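Local coordinates for beta-hydroxyacyl-(Acyl-carrier-protein) dehydratase FabA/FabZ (Xenorhabdus doucetiae, PDB 6QSR) that probably acts as a hotdog-fold dehydratase on 3-hydroxyacyl chains carried by acyl carrier protein, as part of the ApeI:P heterocomplex of aryl polyene pigment biosynthesis, at residues V47-V52 and K96-A101. Sequence-based numbering, arbitrary orientation.
Sequences VSDNHV and KERKEA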
ATOM      1  N   VAL B  47       3.045  20.791   5.621  1.00 22.82           N
ATOM      2  CA  VAL B  47       1.734  20.336   6.071  1.00 23.51           C
ATOM      3  C   VAL B  47       0.854  21.545   6.365  1.00 24.86           C
ATOM      4  O   VAL B  47       1.321  22.533   6.953  1.00 25.95           O
ATOM      5  CB  VAL B  47       1.792  19.489   7.374  1.00 23.67           C
ATOM      6  CG1 VAL B  47       0.473  18.745   7.560  1.00 22.61           C
ATOM      7  CG2 VAL B  47       2.953  18.500   7.376  1.00 28.84           C
ATOM      8  N   SER B  48      -0.415  21.445   5.979  1.00 25.27           N
ATOM      9  CA  SER B  48      -1.414  22.454   6.311  1.00 27.10           C
ATOM     10  C   SER B  48      -2.742  21.763   6.577  1.00 25.93           C
ATOM     11  O   SER B  48      -2.833  20.542   6.487  1.00 24.88           O
ATOM     12  CB  SER B  48      -1.539  23.473   5.175  1.00 29.86           C
ATOM     13  OG  SER B  48      -2.211  22.926   4.059  1.00 30.39           O
ATOM     14  N   ASP B  49      -3.774  22.546   6.875  1.00 26.06           N
ATOM     15  CA  ASP B  49      -5.095  21.994   7.185  1.00 26.58           C
ATOM     16  C   ASP B  49      -5.735  21.179   6.050  1.00 23.56           C
ATOM     17  O   ASP B  49      -6.609  20.368   6.323  1.00 24.57           O
ATOM     18  CB  ASP B  49      -6.068  23.105   7.621  1.00 31.52           C
ATOM     19  CG  ASP B  49      -5.681  23.741   8.952  1.00 39.18           C
ATOM     20  OD1 ASP B  49      -5.594  24.986   9.011  1.00 44.35           O
ATOM     21  OD2 ASP B  49      -5.460  23.000   9.933  1.00 41.64           O
ATOM     22  N   ASN B  50      -5.328  21.383   4.796  1.00 21.07           N
ATOM     23  CA  ASN B  50      -5.900  20.609   3.686  1.00 20.01           C
ATOM     24  C   ASN B  50      -4.875  19.968   2.722  1.00 20.05           C
ATOM     25  O   ASN B  50      -5.252  19.553   1.620  1.00 20.27           O
ATOM     26  CB  ASN B  50      -6.867  21.498   2.905  1.00 19.78           C
ATOM     27  CG  ASN B  50      -6.171  22.663   2.223  1.00 20.78           C
ATOM     28  OD1 ASN B  50      -4.942  22.718   2.166  1.00 21.43           O
ATOM     29  ND2 ASN B  50      -6.956  23.603   1.703  1.00 21.29           N
ATOM     30  N   HIS B  51      -3.611  19.892   3.132  1.00 20.38           N
ATOM     31  CA  HIS B  51      -2.507  19.510   2.236  1.00 23.49           C
ATOM     32  C   HIS B  51      -1.330  18.903   3.006  1.00 22.52           C
ATOM     33  O   HIS B  51      -1.029  19.312   4.140  1.00 21.74           O
ATOM     34  CB  HIS B  51      -2.071  20.741   1.410  1.00 29.50           C
ATOM     35  CG  HIS B  51      -0.665  20.679   0.893  1.00 38.35           C
ATOM     36  ND1 HIS B  51      -0.358  20.232  -0.376  1.00 44.45           N
ATOM     37  CD2 HIS B  51       0.515  21.017   1.468  1.00 43.92           C
ATOM     38  CE1 HIS B  51       0.951  20.290  -0.554  1.00 47.96           C
ATOM     39  NE2 HIS B  51       1.503  20.758   0.551  1.00 46.49           N
ATOM     40  N   VAL B  52      -0.657  17.937   2.379  1.00 20.16           N
ATOM     41  CA  VAL B  52       0.616  17.438   2.881  1.00 19.55           C
ATOM     42  C   VAL B  52       1.565  17.150   1.720  1.00 19.65           C
ATOM     43  O   VAL B  52       1.148  16.613   0.680  1.00 19.65           O
ATOM     44  CB  VAL B  52       0.437  16.199   3.811  1.00 17.94           C
ATOM     45  CG1 VAL B  52      -0.303  15.061   3.109  1.00 20.76           C
ATOM     46  CG2 VAL B  52       1.780  15.713   4.344  1.00 17.79           C
ATOM     47  N   LYS B  96      -0.545  16.069  16.839  1.00 40.61           N
ATOM     48  CA  LYS B  96       0.537  16.660  17.638  1.00 45.20           C
ATOM     49  C   LYS B  96       0.330  18.149  17.916  1.00 48.75           C
ATOM     50  O   LYS B  96       0.604  18.609  19.026  1.00 48.47           O
ATOM     51  CB  LYS B  96       1.903  16.440  16.980  1.00 47.00           C
ATOM     52  CG  LYS B  96       2.313  14.977  16.934  1.00 49.37           C
ATOM     53  CD  LYS B  96       3.761  14.739  17.328  1.00 54.46           C
ATOM     54  CE  LYS B  96       3.944  13.306  17.803  1.00 59.88           C
ATOM     55  NZ  LYS B  96       5.377  12.922  17.888  1.00 65.86           N
ATOM     56  N   GLU B  97      -0.140  18.891  16.911  1.00 51.15           N
ATOM     57  CA  GLU B  97      -0.526  20.301  17.086  1.00 55.47           C
ATOM     58  C   GLU B  97      -1.693  20.477  18.059  1.00 56.12           C
ATOM     59  O   GLU B  97      -1.733  21.458  18.803  1.00 54.86           O
ATOM     60  CB  GLU B  97      -0.898  20.951  15.744  1.00 57.98           C
ATOM     61  CG  GLU B  97       0.262  21.185  14.778  1.00 64.39           C
ATOM     62  CD  GLU B  97       1.384  22.028  15.360  1.00 62.75           C
ATOM     63  OE1 GLU B  97       2.563  21.687  15.127  1.00 55.99           O
ATOM     64  OE2 GLU B  97       1.093  23.022  16.054  1.00 65.43           O
ATOM     65  N   ARG B  98      -2.629  19.526  18.051  1.00 55.00           N
ATOM     66  CA  ARG B  98      -3.795  19.550  18.947  1.00 53.92           C
ATOM     67  C   ARG B  98      -3.567  18.848  20.299  1.00 51.59           C
ATOM     68  O   ARG B  98      -4.512  18.679  21.068  1.00 52.25           O
ATOM     69  CB  ARG B  98      -5.024  18.972  18.216  1.00 56.19           C
ATOM     70  CG  ARG B  98      -5.659  19.984  17.277  1.00 59.93           C
ATOM     71  CD  ARG B  98      -6.312  19.392  16.037  1.00 64.66           C
ATOM     72  NE  ARG B  98      -6.720  20.450  15.107  1.00 68.94           N
ATOM     73  CZ  ARG B  98      -5.900  21.157  14.320  1.00 67.37           C
ATOM     74  NH1 ARG B  98      -4.579  20.945  14.317  1.00 58.08           N
ATOM     75  NH2 ARG B  98      -6.406  22.097  13.522  1.00 66.87           N
ATOM     76  N   LYS B  99      -2.316  18.480  20.599  1.00 53.38           N
ATOM     77  CA  LYS B  99      -1.943  17.763  21.831  1.00 59.23           C
ATOM     78  C   LYS B  99      -2.791  16.503  22.097  1.00 54.65           C
ATOM     79  O   LYS B  99      -3.092  16.168  23.244  1.00 52.10           O
ATOM     80  CB  LYS B  99      -1.959  18.723  23.032  1.00 68.74           C
ATOM     81  CG  LYS B  99      -1.025  19.917  22.880  1.00 74.31           C
ATOM     82  CD  LYS B  99      -1.016  20.785  24.129  1.00 82.76           C
ATOM     83  CE  LYS B  99      -0.135  22.016  23.963  1.00 88.59           C
ATOM     84  NZ  LYS B  99       1.288  21.679  23.672  1.00 90.45           N
ATOM     85  N   GLU B 100      -3.147  15.806  21.016  1.00 51.59           N
ATOM     86  CA  GLU B 100      -3.960  14.595  21.070  1.00 52.90           C
ATOM     87  C   GLU B 100      -3.007  13.402  21.160  1.00 50.83           C
ATOM     88  O   GLU B 100      -1.823  13.515  20.822  1.00 46.96           O
ATOM     89  CB  GLU B 100      -4.857  14.512  19.817  1.00 60.31           C
ATOM     90  CG  GLU B 100      -6.274  13.969  20.037  1.00 69.30           C
ATOM     91  CD  GLU B 100      -6.503  12.539  19.552  1.00 76.24           C
ATOM     92  OE1 GLU B 100      -5.820  12.078  18.611  1.00 77.35           O
ATOM     93  OE2 GLU B 100      -7.402  11.871  20.106  1.00 80.65           O
ATOM     94  N   ALA B 101      -3.513  12.266  21.635  1.00 51.48           N
ATOM     95  CA  ALA B 101      -2.708  11.044  21.740  1.00 45.83           C
ATOM     96  C   ALA B 101      -2.284  10.582  20.348  1.00 45.61           C
ATOM     97  O   ALA B 101      -3.052  10.706  19.394  1.00 44.39           O
ATOM     98  CB  ALA B 101      -3.497   9.945  22.440  1.00 39.60           C
TER
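Asp49 and Arg98 meet at the surface of the hotdog fold, where the turn of the beta hairpin formed by strands 43-48 and 51-57 lies near the C-terminal end of helix 79-97. Ser48 N donates to His51 O (2.9 Å), pairing the strands at the base of this type I turn, and Ser48 OG adds a weak bond to Asn50 OD1. Asp49, exposed in the turn, is short, and its charged carboxylate tolerates solvent while offering OD2 to the arginine. On the other side, the helix stops in a Schellman motif with Lys99, at positive phi, as the C' residue, and Arg98 is the first residue to leave helical geometry.

From CB, the Arg98 chain sets off with CG opposite the carbonyl carbon, bends about CB-CG (chi2 148°), stays extended about CG-CD, then turns about CD-NE (chi4 75°), which swings the guanidinium out of line. This long chain carries its charge across to the hairpin, and its terminal nitrogens serve two partners: NH1 bonds weakly to His94 O, probably steadying the group, while NH2 faces Asp49. With carboxylate and guanidinium planes 83° apart, a flat two-pronged pairing is ruled out: a single long salt bridge spans the gap, Asp49 OD2 to Arg98 NH2 at 3.8 Å.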